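Local coordinates for nitrogenase molybdenum-iron protein beta chain (Clostridium pasteurianum, PDB 4WES), which forms, with the alpha chain, the molybdenum-iron component of nitrogenase, which reduces dinitrogen to ammonia, and shares an [8Fe-7S] cluster with that chain, at residues E192-P197 / E287-I292; I199-T204 / E227-T232; Q308-K313 / E436-I441; D376-I381 / A399-I404. One frame throughout, in Å; residues are numbered along the deposited sequence.

Contact 1: residues E192-P197 / E287-I292; sequences EAMDIP and EVPASI
Met194 lays its thioether across the start of helix 290-305, meeting the ring of Pro289 and the side chain of Ile292 each at about a right angle. In the conformer described here (a second one was modelled), the bend at chi2 (-69°) brings Met194 SD to 3.5 Å from Pro289 CD, and the bend at chi3 (-70°) turns the terminal methyl, Met194 CE, to 3.9 Å from the carbonyl oxygen Glu287 O. Ile292 reaches both residues of the other segment with its tip, Ile292 CD1 lying 3.9 Å from Met194 CG and from Ala193 CB. Pro289, the N-cap residue of its helix, also touches the backbone, with Pro289 CG 3.4 Å from Ala193 O. The end of helix 181-193 thus meets the start of helix 290-305; Asp195, with positive phi, closes the former in a Schellman motif. Val288 starts away from the other segment and packs on helix 270-284 and Trp519 of the alpha chain, while its CG2 still touches Met194 CE loosely. No direct hydrogen bond crosses between the segments. One water does, donating to Met194 O at 2.8 Å and to Glu287 O at 2.7 Å. The contact therefore rests on apolar surfaces of Ala193, Met194, Pro289 and Ile292, while the water gives two carbonyl oxygens that cannot bond to each other a shared donor.

Contact 2: residues I199-T204 / E227-T232; sequences IMFPDT and EDLKDT
Ile199 and Phe201, alternate residues that point the same way, press on residues 228-232 at the end of helix 226-231. Ile199 reaches in with two branches: CD1 comes within 3.6 Å of the carbonyl oxygen Asp228 O, and CG2 lies 3.8 Å from Thr232 CG2. That same threonine methyl approaches the Phe201 ring obliquely, 3.7 Å from Phe201 CE1. Leu229 CD2 packs on the root of the phenylalanine, 3.5 Å from Phe201 CB. The threonine methyl can serve both neighbours because its hydroxyl is turned back into the helix (chi1 57°): Thr232 OG1 donates to Leu229 O at 2.6 Å, and it is also hydrogen-bonded to Ser162 OG. The Asp231 carboxylate is hydrogen-bonded by Asn234 and Asn169. Farther out, Ile199 and Phe201 hydrogen-bond through their backbones to strand 172-175, beside which 198-200 is an outermost strand, within this chain, of the parallel sheet completed by 237-241 and 261-264. Helix 226-231 lies against one side of this edge strand, and Met200 points the other way, onto helix 181-193.

Contact 3: residues Q308-K313 / E436-I441; sequences QYLQGK and EITNVI
The turn leading into strand 314-318, first strand in sequence of a Rossmann-like alpha/beta unit with a five-stranded parallel sheet, packs here against the long helix 426-448. A type II beta turn runs from Leu310 to Lys313, closed by Lys313 N to Leu310 O at 3.1 Å, with Gly312 taking the positive phi. Leu310 packs on two residues of the helix: its CD2 rests 3.9 Å from Ile437 CG2, the two side chains crossing at about a right angle, and 4.0 Å from Thr438 CG2. The threonine offers its methyl because its hydroxyl bonds back to Val434 O in the preceding turn of the helix. One turn on from Ile437, the side chain of Ile441 packs on the backbone of the loop, with Ile441 CD1 3.8 Å from Tyr309 O. The Tyr309 ring leads away from the helix; its hydroxyl bonds to the C-terminal Arg458 O, and the ring packs on Tyr486 of the alpha chain. Tyr417 of the second beta subunit touches Thr438, placing the contact near a subunit boundary. Lys313 contributes its aliphatic portion rather than its charge: the bend at chi2 (-83°) sets Lys313 CE 3.9 Å from Ile441 CG2.

Contact 4: residues D376-I381 / A399-I404; sequences DVHQWI and AREENI
His378 and Glu402 make the polar link between helix 374-383 and the end of helix 396-402. Swung out with CG opposite its own backbone N (chi1 -169°), the His378 side chain extends across the gap and donates from NE2 to Glu402 OE1 at 2.8 Å, with an N-H...O angle of 158°. The oxygen lies close to the imidazole plane but is met on its anti side, and ring and carboxylate planes are turned 64° apart. Glu401 brings only its methylene to the same ring, with CG 3.9 Å from His378 NE2; its carboxylate turns off to the N-terminal amine of Met1. One turn later Ile381 continues the contact in apolar form. Its CG2 lies 3.9 Å from Glu402 CG, and its CD1 meets Ile404 CD1 tip to tip at 4.0 Å, just past Asn403, whose positive phi takes the chain out of the helix. Lys382, the next residue along, forms a salt bridge with the same Glu402 OE1, which thus carries two partners. Tyr340 of strand 337-343 and Ile398 also touch Ile381. The lysine and histidine together would be expected to stabilise the carboxylate as an anion, and the bond probably restrains the rotation of the imidazole. A directional hydrogen bond, reinforced by the Lys382 salt bridge, thus stands beside the isoleucine contact in joining two consecutive helices of this sheet domain.

Contacts 2, 3 and 4 are largely buried, whereas contact 1 lies partly exposed. Contacts 1 and 2 adjoin in sequence through helix 181-193 and strand 198-200, yet their centres are 21 Å apart; contact 1 ties that region to helix 290-305, while contact 2 stays within one parallel-sheet unit. Contacts 3 and 4 belong to the five-stranded sheet and its helices, with centres 18 Å apart, on the opposite side of the chain's centre from contact 2. Their chemistry differs: contacts 2 and 3 are apolar, contact 1 adds a bridging water, and contact 4 alone has a direct hydrogen bond between its segments. None lies at an annotated site.

Contact 1: residues E192-P197 / E287-I292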
loop_
_atom_site.group_PDB
_atom_site.type_symbol
_atom_site.label_atom_id
_atom_site.label_comp_id
_atom_site.label_asym_id
_atom_site.label_seq_id
_atom_site.Cartn_x
_atom_site.Cartn_y
_atom_site.Cartn_z
ATOM N N GLU B 192 -7.954 23.926 -14.970
ATOM C CA GLU B 192 -6.996 24.321 -16.006
ATOM C C GLU B 192 -7.183 23.465 -17.255
ATOM O O GLU B 192 -7.129 23.980 -18.385
ATOM C CB GLU B 192 -5.587 24.232 -15.447
ATOM C CG GLU B 192 -5.379 25.344 -14.417
ATOM C CD GLU B 192 -4.175 25.193 -13.528
ATOM O OE1 GLU B 192 -3.360 24.280 -13.762
ATOM O OE2 GLU B 192 -4.080 26.024 -12.579
ATOM N N ALA B 193 -7.431 22.166 -17.086
ATOM C CA ALA B 193 -7.677 21.301 -18.246
ATOM C C ALA B 193 -8.966 21.716 -18.985
ATOM O O ALA B 193 -9.057 21.576 -20.213
ATOM C CB ALA B 193 -7.731 19.841 -17.830
ATOM N N MET B 194 -9.960 22.188 -18.243
ATOM C CA MET B 194 -11.219 22.681 -18.801
ATOM C C MET B 194 -11.056 24.076 -19.439
ATOM O O MET B 194 -11.983 24.554 -20.093
ATOM C CB MET B 194 -12.327 22.758 -17.739
ATOM C CG MET B 194 -12.887 21.409 -17.243
ATOM S SD MET B 194 -13.852 20.487 -18.436
ATOM C CE MET B 194 -15.341 21.487 -18.575
ATOM N N ASP B 195 -9.918 24.729 -19.208
ATOM C CA ASP B 195 -9.651 26.082 -19.664
ATOM C C ASP B 195 -10.622 27.105 -19.053
ATOM O O ASP B 195 -11.101 28.018 -19.744
ATOM C CB ASP B 195 -9.648 26.160 -21.203
ATOM C CG ASP B 195 -8.990 27.422 -21.718
ATOM O OD1 ASP B 195 -8.125 28.008 -21.011
ATOM O OD2 ASP B 195 -9.324 27.823 -22.848
ATOM N N ILE B 196 -10.868 26.975 -17.751
ATOM C CA ILE B 196 -11.763 27.834 -17.015
ATOM C C ILE B 196 -10.982 28.659 -15.981
ATOM O O ILE B 196 -10.474 28.106 -15.015
ATOM C CB ILE B 196 -12.864 27.019 -16.311
ATOM C CG1 ILE B 196 -13.731 26.356 -17.364
ATOM C CG2 ILE B 196 -13.703 27.876 -15.369
ATOM C CD1 ILE B 196 -14.683 25.302 -16.819
ATOM N N PRO B 197 -10.931 29.985 -16.146
ATOM C CA PRO B 197 -10.303 30.837 -15.126
ATOM C C PRO B 197 -11.023 30.757 -13.794
ATOM O O PRO B 197 -12.264 30.688 -13.773
ATOM C CB PRO B 197 -10.394 32.253 -15.734
ATOM C CG PRO B 197 -10.442 31.996 -17.223
ATOM C CD PRO B 197 -11.250 30.737 -17.371
ATOM N N GLU B 287 -16.449 22.658 -23.442
ATOM C CA GLU B 287 -16.525 21.222 -23.634
ATOM C C GLU B 287 -15.516 20.481 -22.738
ATOM O O GLU B 287 -14.475 21.020 -22.369
ATOM C CB GLU B 287 -16.247 20.886 -25.101
ATOM C CG GLU B 287 -17.192 21.587 -26.106
ATOM C CD GLU B 287 -18.633 21.082 -26.087
ATOM O OE1 GLU B 287 -18.863 19.876 -25.842
ATOM O OE2 GLU B 287 -19.543 21.904 -26.341
ATOM N N VAL B 288 -15.847 19.251 -22.392
ATOM C CA VAL B 288 -14.948 18.431 -21.582
ATOM C C VAL B 288 -13.842 17.858 -22.485
ATOM O O VAL B 288 -14.150 17.198 -23.495
ATOM C CB VAL B 288 -15.703 17.286 -20.916
ATOM C CG1 VAL B 288 -14.758 16.448 -20.048
ATOM C CG2 VAL B 288 -16.839 17.843 -20.064
ATOM N N PRO B 289 -12.571 18.156 -22.182
ATOM C CA PRO B 289 -11.491 17.694 -23.064
ATOM C C PRO B 289 -11.219 16.200 -22.997
ATOM O O PRO B 289 -11.584 15.501 -22.034
ATOM C CB PRO B 289 -10.282 18.461 -22.563
ATOM C CG PRO B 289 -10.562 18.699 -21.114
ATOM C CD PRO B 289 -12.048 18.929 -21.039
ATOM N N ALA B 290 -10.552 15.709 -24.029
ATOM C CA ALA B 290 -10.274 14.293 -24.162
ATOM C C ALA B 290 -9.484 13.748 -22.974
ATOM O O ALA B 290 -9.678 12.597 -22.561
ATOM C CB ALA B 290 -9.516 14.060 -25.459
ATOM N N SER B 291 -8.577 14.564 -22.427
ATOM C CA SER B 291 -7.752 14.082 -21.308
ATOM C C SER B 291 -8.577 13.720 -20.081
ATOM O O SER B 291 -8.344 12.684 -19.454
ATOM C CB SER B 291 -6.698 15.132 -20.942
ATOM O OG SER B 291 -7.293 16.331 -20.476
ATOM N N ILE B 292 -9.552 14.565 -19.767
ATOM C CA ILE B 292 -10.455 14.291 -18.641
ATOM C C ILE B 292 -11.341 13.081 -18.919
ATOM O O ILE B 292 -11.534 12.214 -18.072
ATOM C CB ILE B 292 -11.286 15.518 -18.271
ATOM C CG1 ILE B 292 -10.380 16.618 -17.699
ATOM C CG2 ILE B 292 -12.419 15.162 -17.310
ATOM C CD1 ILE B 292 -11.064 17.915 -17.359
HETATM O O HOH W 1 -12.697 23.053 -22.286
#

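Contact 2: residues I199-T204 / E227-T232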
loop_
_atom_site.group_PDB
_atom_site.type_symbol
_atom_site.label_atom_id
_atom_site.label_comp_id
_atom_site.label_asym_id
_atom_site.label_seq_id
_atom_site.Cartn_x
_atom_site.Cartn_y
_atom_site.Cartn_z
ATOM N N ILE B 199 -10.629 31.384 -9.134
ATOM C CA ILE B 199 -9.942 31.771 -7.911
ATOM C C ILE B 199 -10.287 30.677 -6.900
ATOM O O ILE B 199 -11.465 30.502 -6.587
ATOM C CB ILE B 199 -10.394 33.123 -7.318
ATOM C CG1 ILE B 199 -10.143 34.263 -8.322
ATOM C CG2 ILE B 199 -9.650 33.383 -6.021
ATOM C CD1 ILE B 199 -10.854 35.542 -7.942
ATOM N N MET B 200 -9.307 29.921 -6.415
ATOM C CA MET B 200 -9.531 28.953 -5.348
ATOM C C MET B 200 -9.196 29.585 -4.015
ATOM O O MET B 200 -8.141 30.200 -3.894
ATOM C CB MET B 200 -8.673 27.710 -5.548
ATOM C CG MET B 200 -8.861 26.683 -4.429
ATOM S SD MET B 200 -7.946 25.172 -4.641
ATOM C CE MET B 200 -8.984 24.397 -5.844
ATOM N N PHE B 201 -10.071 29.429 -3.025
ATOM C CA PHE B 201 -9.705 29.838 -1.694
ATOM C C PHE B 201 -10.478 29.035 -0.649
ATOM O O PHE B 201 -11.652 28.695 -0.872
ATOM C CB PHE B 201 -9.946 31.338 -1.487
ATOM C CG PHE B 201 -11.364 31.739 -1.321
ATOM C CD1 PHE B 201 -12.193 31.889 -2.442
ATOM C CD2 PHE B 201 -11.852 32.129 -0.091
ATOM C CE1 PHE B 201 -13.503 32.297 -2.312
ATOM C CE2 PHE B 201 -13.170 32.566 0.045
ATOM C CZ PHE B 201 -13.981 32.654 -1.072
ATOM N N PRO B 202 -9.865 28.784 0.518
ATOM C CA PRO B 202 -8.423 28.767 0.770
ATOM C C PRO B 202 -7.697 27.772 -0.161
ATOM O O PRO B 202 -8.342 26.926 -0.796
ATOM C CB PRO B 202 -8.301 28.311 2.236
ATOM C CG PRO B 202 -9.700 28.423 2.786
ATOM C CD PRO B 202 -10.601 28.167 1.626
ATOM N N ASP B 203 -6.371 27.892 -0.221
ATOM C CA ASP B 203 -5.558 26.977 -1.033
ATOM C C ASP B 203 -4.254 26.734 -0.301
ATOM O O ASP B 203 -3.398 27.594 -0.280
ATOM C CB ASP B 203 -5.327 27.592 -2.421
ATOM C CG ASP B 203 -4.439 26.741 -3.282
ATOM O OD1 ASP B 203 -4.155 25.583 -2.932
ATOM O OD2 ASP B 203 -4.018 27.250 -4.360
ATOM N N THR B 204 -4.125 25.550 0.314
ATOM C CA THR B 204 -2.931 25.223 1.085
ATOM C C THR B 204 -1.873 24.499 0.240
ATOM O O THR B 204 -0.834 24.093 0.776
ATOM C CB THR B 204 -3.283 24.345 2.287
ATOM O OG1 THR B 204 -3.878 23.171 1.733
ATOM C CG2 THR B 204 -4.251 25.062 3.226
ATOM N N GLU B 227 -4.862 39.941 -2.977
ATOM C CA GLU B 227 -5.523 40.685 -4.046
ATOM C C GLU B 227 -6.560 39.825 -4.744
ATOM O O GLU B 227 -7.588 40.320 -5.194
ATOM C CB GLU B 227 -4.502 41.231 -5.038
ATOM C CG GLU B 227 -3.475 40.187 -5.483
ATOM C CD GLU B 227 -2.150 40.154 -4.678
ATOM O OE1 GLU B 227 -2.119 40.092 -3.378
ATOM O OE2 GLU B 227 -1.114 40.156 -5.416
ATOM N N ASP B 228 -6.297 38.526 -4.839
ATOM C CA ASP B 228 -7.277 37.630 -5.421
ATOM C C ASP B 228 -8.449 37.341 -4.503
ATOM O O ASP B 228 -9.585 37.165 -4.969
ATOM C CB ASP B 228 -6.594 36.359 -5.919
ATOM C CG ASP B 228 -5.632 36.658 -7.070
ATOM O OD1 ASP B 228 -4.493 36.140 -7.023
ATOM O OD2 ASP B 228 -6.041 37.426 -8.012
ATOM N N LEU B 229 -8.171 37.263 -3.206
ATOM C CA LEU B 229 -9.274 37.158 -2.235
ATOM C C LEU B 229 -10.208 38.377 -2.330
ATOM O O LEU B 229 -11.432 38.251 -2.305
ATOM C CB LEU B 229 -8.729 37.025 -0.828
ATOM C CG LEU B 229 -7.910 35.766 -0.587
ATOM C CD1 LEU B 229 -7.274 35.777 0.779
ATOM C CD2 LEU B 229 -8.779 34.534 -0.745
ATOM N N LYS B 230 -9.653 39.569 -2.485
ATOM C CA LYS B 230 -10.507 40.737 -2.727
ATOM C C LYS B 230 -11.332 40.567 -4.007
ATOM O O LYS B 230 -12.544 40.843 -4.036
ATOM C CB LYS B 230 -9.679 42.026 -2.806
ATOM C CG LYS B 230 -9.021 42.411 -1.497
ATOM C CD LYS B 230 -8.170 43.654 -1.669
ATOM C CE LYS B 230 -7.475 44.036 -0.384
ATOM N NZ LYS B 230 -6.589 45.222 -0.551
ATOM N N ASP B 231 -10.677 40.078 -5.048
ATOM C CA ASP B 231 -11.270 39.975 -6.364
ATOM C C ASP B 231 -12.354 38.904 -6.480
ATOM O O ASP B 231 -13.081 38.868 -7.486
ATOM C CB ASP B 231 -10.176 39.732 -7.403
ATOM C CG ASP B 231 -10.613 40.096 -8.828
ATOM O OD1 ASP B 231 -11.159 41.221 -9.036
ATOM O OD2 ASP B 231 -10.363 39.283 -9.742
ATOM N N THR B 232 -12.497 38.066 -5.444
ATOM C CA THR B 232 -13.592 37.081 -5.445
ATOM C C THR B 232 -14.983 37.711 -5.563
ATOM O O THR B 232 -15.920 37.076 -6.051
ATOM C CB THR B 232 -13.588 36.196 -4.184
ATOM O OG1 THR B 232 -13.658 36.999 -3.007
ATOM C CG2 THR B 232 -12.358 35.331 -4.150
#

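Contact 3: residues Q308-K313 / E436-I441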
loop_
_atom_site.group_PDB
_atom_site.type_symbol
_atom_site.label_atom_id
_atom_site.label_comp_id
_atom_site.label_asym_id
_atom_site.label_seq_id
_atom_site.Cartn_x
_atom_site.Cartn_y
_atom_site.Cartn_z
ATOM N N GLN B 308 -14.409 -8.037 -8.913
ATOM C CA GLN B 308 -14.712 -9.243 -8.130
ATOM C C GLN B 308 -14.349 -9.056 -6.685
ATOM O O GLN B 308 -14.954 -9.712 -5.813
ATOM C CB GLN B 308 -14.023 -10.471 -8.696
ATOM C CG GLN B 308 -12.545 -10.538 -8.400
ATOM C CD GLN B 308 -11.833 -11.537 -9.264
ATOM O OE1 GLN B 308 -11.469 -11.201 -10.403
ATOM N NE2 GLN B 308 -11.611 -12.736 -8.777
ATOM N N TYR B 309 -13.345 -8.242 -6.394
ATOM C CA TYR B 309 -12.836 -8.040 -5.035
ATOM C C TYR B 309 -13.617 -6.995 -4.250
ATOM O O TYR B 309 -13.344 -6.790 -3.088
ATOM C CB TYR B 309 -11.369 -7.689 -5.083
ATOM C CG TYR B 309 -10.542 -8.769 -5.749
ATOM C CD1 TYR B 309 -10.349 -10.003 -5.132
ATOM C CD2 TYR B 309 -9.976 -8.587 -7.012
ATOM C CE1 TYR B 309 -9.675 -11.026 -5.741
ATOM C CE2 TYR B 309 -9.300 -9.618 -7.627
ATOM C CZ TYR B 309 -9.130 -10.837 -7.011
ATOM O OH TYR B 309 -8.442 -11.866 -7.603
ATOM N N LEU B 310 -14.556 -6.329 -4.921
ATOM C CA LEU B 310 -15.322 -5.229 -4.358
ATOM C C LEU B 310 -16.772 -5.574 -4.074
ATOM O O LEU B 310 -17.373 -5.035 -3.148
ATOM C CB LEU B 310 -15.237 -4.009 -5.294
ATOM C CG LEU B 310 -13.832 -3.450 -5.479
ATOM C CD1 LEU B 310 -13.744 -2.544 -6.682
ATOM C CD2 LEU B 310 -13.415 -2.692 -4.236
ATOM N N GLN B 311 -17.365 -6.429 -4.896
ATOM C CA GLN B 311 -18.812 -6.639 -4.825
ATOM C C GLN B 311 -19.195 -7.187 -3.451
ATOM O O GLN B 311 -18.681 -8.240 -3.033
ATOM C CB GLN B 311 -19.333 -7.584 -5.917
ATOM C CG GLN B 311 -19.028 -7.147 -7.336
ATOM C CD GLN B 311 -19.276 -5.683 -7.553
ATOM O OE1 GLN B 311 -20.429 -5.227 -7.538
ATOM N NE2 GLN B 311 -18.184 -4.935 -7.729
ATOM N N GLY B 312 -20.145 -6.519 -2.805
ATOM C CA GLY B 312 -20.678 -6.999 -1.550
ATOM C C GLY B 312 -19.798 -6.806 -0.343
ATOM O O GLY B 312 -20.167 -7.232 0.765
ATOM N N LYS B 313 -18.649 -6.148 -0.496
ATOM C CA LYS B 313 -17.770 -5.929 0.650
ATOM C C LYS B 313 -18.425 -4.976 1.627
ATOM O O LYS B 313 -18.897 -3.909 1.215
ATOM C CB LYS B 313 -16.409 -5.361 0.187
ATOM C CG LYS B 313 -15.514 -6.356 -0.556
ATOM C CD LYS B 313 -14.733 -7.233 0.430
ATOM C CE LYS B 313 -13.783 -8.199 -0.231
ATOM N NZ LYS B 313 -14.506 -9.182 -1.002
ATOM N N GLU B 436 -5.787 1.447 -3.734
ATOM C CA GLU B 436 -5.490 1.255 -2.307
ATOM C C GLU B 436 -6.426 0.264 -1.638
ATOM O O GLU B 436 -5.997 -0.594 -0.862
ATOM C CB GLU B 436 -5.581 2.593 -1.595
ATOM C CG GLU B 436 -5.064 2.622 -0.191
ATOM C CD GLU B 436 -4.970 4.066 0.351
ATOM O OE1 GLU B 436 -5.652 5.029 -0.175
ATOM O OE2 GLU B 436 -4.262 4.237 1.349
ATOM N N ILE B 437 -7.724 0.374 -1.916
ATOM C CA ILE B 437 -8.712 -0.525 -1.357
ATOM C C ILE B 437 -8.438 -1.957 -1.782
ATOM O O ILE B 437 -8.442 -2.890 -0.960
ATOM C CB ILE B 437 -10.140 -0.074 -1.765
ATOM C CG1 ILE B 437 -10.540 1.210 -1.033
ATOM C CG2 ILE B 437 -11.158 -1.185 -1.503
ATOM C CD1 ILE B 437 -11.748 1.927 -1.584
ATOM N N THR B 438 -8.249 -2.168 -3.088
ATOM C CA THR B 438 -8.036 -3.529 -3.553
ATOM C C THR B 438 -6.687 -4.063 -3.067
ATOM O O THR B 438 -6.573 -5.257 -2.769
ATOM C CB THR B 438 -8.242 -3.671 -5.057
ATOM O OG1 THR B 438 -7.373 -2.821 -5.781
ATOM C CG2 THR B 438 -9.656 -3.336 -5.434
ATOM N N ASN B 439 -5.667 -3.208 -3.008
ATOM C CA ASN B 439 -4.379 -3.650 -2.477
ATOM C C ASN B 439 -4.528 -4.193 -1.056
ATOM O O ASN B 439 -3.953 -5.237 -0.715
ATOM C CB ASN B 439 -3.359 -2.511 -2.429
ATOM C CG ASN B 439 -2.686 -2.193 -3.748
ATOM O OD1 ASN B 439 -2.887 -2.849 -4.761
ATOM N ND2 ASN B 439 -1.869 -1.158 -3.712
ATOM N N VAL B 440 -5.230 -3.474 -0.164
ATOM C CA VAL B 440 -5.297 -3.925 1.219
ATOM C C VAL B 440 -6.155 -5.171 1.378
ATOM O O VAL B 440 -5.845 -6.061 2.203
ATOM C CB VAL B 440 -5.746 -2.824 2.213
ATOM C CG1 VAL B 440 -4.757 -1.699 2.269
ATOM C CG2 VAL B 440 -7.160 -2.317 2.034
ATOM N N ILE B 441 -7.187 -5.310 0.541
ATOM C CA ILE B 441 -8.007 -6.517 0.533
ATOM C C ILE B 441 -7.181 -7.699 0.068
ATOM O O ILE B 441 -7.168 -8.769 0.709
ATOM C CB ILE B 441 -9.277 -6.303 -0.324
ATOM C CG1 ILE B 441 -10.231 -5.338 0.410
ATOM C CG2 ILE B 441 -9.923 -7.622 -0.697
ATOM C CD1 ILE B 441 -11.373 -4.852 -0.455
#

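Contact 4: residues D376-I381 / A399-I404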
loop_
_atom_site.group_PDB
_atom_site.type_symbol
_atom_site.label_atom_id
_atom_site.label_comp_id
_atom_site.label_asym_id
_atom_site.label_seq_id
_atom_site.Cartn_x
_atom_site.Cartn_y
_atom_site.Cartn_z
ATOM N N ASP B 376 -18.174 3.617 19.434
ATOM C CA ASP B 376 -19.409 3.089 18.818
ATOM C C ASP B 376 -19.098 2.120 17.694
ATOM O O ASP B 376 -19.630 1.006 17.643
ATOM C CB ASP B 376 -20.229 4.216 18.216
ATOM C CG ASP B 376 -20.903 5.130 19.243
ATOM O OD1 ASP B 376 -21.459 4.626 20.249
ATOM O OD2 ASP B 376 -20.946 6.354 18.964
ATOM N N VAL B 377 -18.254 2.544 16.734
ATOM C CA VAL B 377 -18.081 1.725 15.563
ATOM C C VAL B 377 -17.424 0.401 15.951
ATOM O O VAL B 377 -17.743 -0.647 15.381
ATOM C CB VAL B 377 -17.347 2.465 14.446
ATOM C CG1 VAL B 377 -17.137 1.540 13.247
ATOM C CG2 VAL B 377 -18.183 3.638 13.989
ATOM N N HIS B 378 -16.455 0.457 16.866
ATOM C CA HIS B 378 -15.842 -0.789 17.311
ATOM C C HIS B 378 -16.895 -1.736 17.891
ATOM O O HIS B 378 -16.916 -2.934 17.580
ATOM C CB HIS B 378 -14.710 -0.507 18.279
ATOM C CG HIS B 378 -13.881 -1.711 18.564
ATOM N ND1 HIS B 378 -12.959 -1.721 19.574
ATOM C CD2 HIS B 378 -13.813 -2.924 17.952
ATOM C CE1 HIS B 378 -12.370 -2.905 19.590
ATOM N NE2 HIS B 378 -12.860 -3.645 18.595
ATOM N N GLN B 379 -17.750 -1.215 18.763
ATOM C CA GLN B 379 -18.819 -2.060 19.322
ATOM C C GLN B 379 -19.672 -2.673 18.221
ATOM O O GLN B 379 -20.029 -3.869 18.285
ATOM C CB GLN B 379 -19.712 -1.299 20.290
ATOM C CG GLN B 379 -18.987 -0.824 21.538
ATOM C CD GLN B 379 -19.975 -0.632 22.699
ATOM O OE1 GLN B 379 -20.773 0.293 22.706
ATOM N NE2 GLN B 379 -19.943 -1.556 23.623
ATOM N N TRP B 380 -20.045 -1.885 17.221
ATOM C CA TRP B 380 -20.849 -2.424 16.133
ATOM C C TRP B 380 -20.121 -3.554 15.410
ATOM O O TRP B 380 -20.739 -4.577 15.096
ATOM C CB TRP B 380 -21.225 -1.323 15.146
ATOM C CG TRP B 380 -21.974 -0.187 15.744
ATOM C CD1 TRP B 380 -22.588 -0.119 16.982
ATOM C CD2 TRP B 380 -22.192 1.069 15.129
ATOM N NE1 TRP B 380 -23.153 1.119 17.161
ATOM C CE2 TRP B 380 -22.910 1.867 16.038
ATOM C CE3 TRP B 380 -21.834 1.601 13.886
ATOM C CZ2 TRP B 380 -23.297 3.165 15.728
ATOM C CZ3 TRP B 380 -22.212 2.882 13.586
ATOM C CH2 TRP B 380 -22.941 3.642 14.499
ATOM N N ILE B 381 -18.831 -3.352 15.150
ATOM C CA ILE B 381 -18.028 -4.363 14.473
ATOM C C ILE B 381 -17.982 -5.662 15.255
ATOM O O ILE B 381 -18.011 -6.738 14.680
ATOM C CB ILE B 381 -16.632 -3.808 14.179
ATOM C CG1 ILE B 381 -16.718 -2.776 13.050
ATOM C CG2 ILE B 381 -15.653 -4.897 13.833
ATOM C CD1 ILE B 381 -15.470 -1.922 12.888
ATOM N N ALA B 399 -8.468 -1.734 13.404
ATOM C CA ALA B 399 -8.004 -2.572 12.310
ATOM C C ALA B 399 -7.125 -3.694 12.832
ATOM O O ALA B 399 -7.230 -4.835 12.365
ATOM C CB ALA B 399 -7.248 -1.733 11.282
ATOM N N ARG B 400 -6.245 -3.372 13.770
ATOM C CA ARG B 400 -5.387 -4.418 14.318
ATOM C C ARG B 400 -6.190 -5.376 15.204
ATOM O O ARG B 400 -6.073 -6.594 15.095
ATOM C CB ARG B 400 -4.224 -3.803 15.114
ATOM C CG ARG B 400 -3.491 -4.873 15.898
ATOM C CD ARG B 400 -2.103 -4.496 16.258
ATOM N NE ARG B 400 -1.575 -5.420 17.243
ATOM C CZ ARG B 400 -0.298 -5.535 17.555
ATOM N NH1 ARG B 400 0.635 -4.848 16.926
ATOM N NH2 ARG B 400 0.051 -6.356 18.532
ATOM N N GLU B 401 -6.993 -4.843 16.124
ATOM C CA GLU B 401 -7.734 -5.707 17.057
ATOM C C GLU B 401 -8.661 -6.646 16.306
ATOM O O GLU B 401 -8.783 -7.811 16.715
ATOM C CB GLU B 401 -8.518 -4.845 18.035
ATOM C CG GLU B 401 -9.465 -5.606 18.947
ATOM C CD GLU B 401 -8.820 -6.597 19.879
ATOM O OE1 GLU B 401 -7.564 -6.725 19.915
ATOM O OE2 GLU B 401 -9.602 -7.260 20.623
ATOM N N GLU B 402 -9.336 -6.163 15.278
ATOM C CA GLU B 402 -10.341 -6.939 14.574
ATOM C C GLU B 402 -9.852 -7.553 13.272
ATOM O O GLU B 402 -10.615 -8.267 12.615
ATOM C CB GLU B 402 -11.569 -6.059 14.340
ATOM C CG GLU B 402 -12.195 -5.510 15.631
ATOM C CD GLU B 402 -12.739 -6.558 16.568
ATOM O OE1 GLU B 402 -12.727 -6.310 17.797
ATOM O OE2 GLU B 402 -13.192 -7.636 16.099
ATOM N N ASN B 403 -8.598 -7.279 12.905
ATOM C CA ASN B 403 -8.010 -7.828 11.689
ATOM C C ASN B 403 -8.789 -7.425 10.454
ATOM O O ASN B 403 -9.219 -8.251 9.666
ATOM C CB ASN B 403 -7.831 -9.338 11.801
ATOM C CG ASN B 403 -6.958 -9.910 10.702
ATOM O OD1 ASN B 403 -6.234 -9.202 10.010
ATOM N ND2 ASN B 403 -7.010 -11.219 10.534
ATOM N N ILE B 404 -8.928 -6.107 10.245
ATOM C CA ILE B 404 -9.682 -5.551 9.126
ATOM C C ILE B 404 -8.737 -4.796 8.200
ATOM O O ILE B 404 -7.990 -3.920 8.659
ATOM C CB ILE B 404 -10.767 -4.552 9.611
ATOM C CG1 ILE B 404 -11.680 -5.150 10.662
ATOM C CG2 ILE B 404 -11.598 -4.066 8.435
ATOM C CD1 ILE B 404 -12.498 -4.130 11.400
#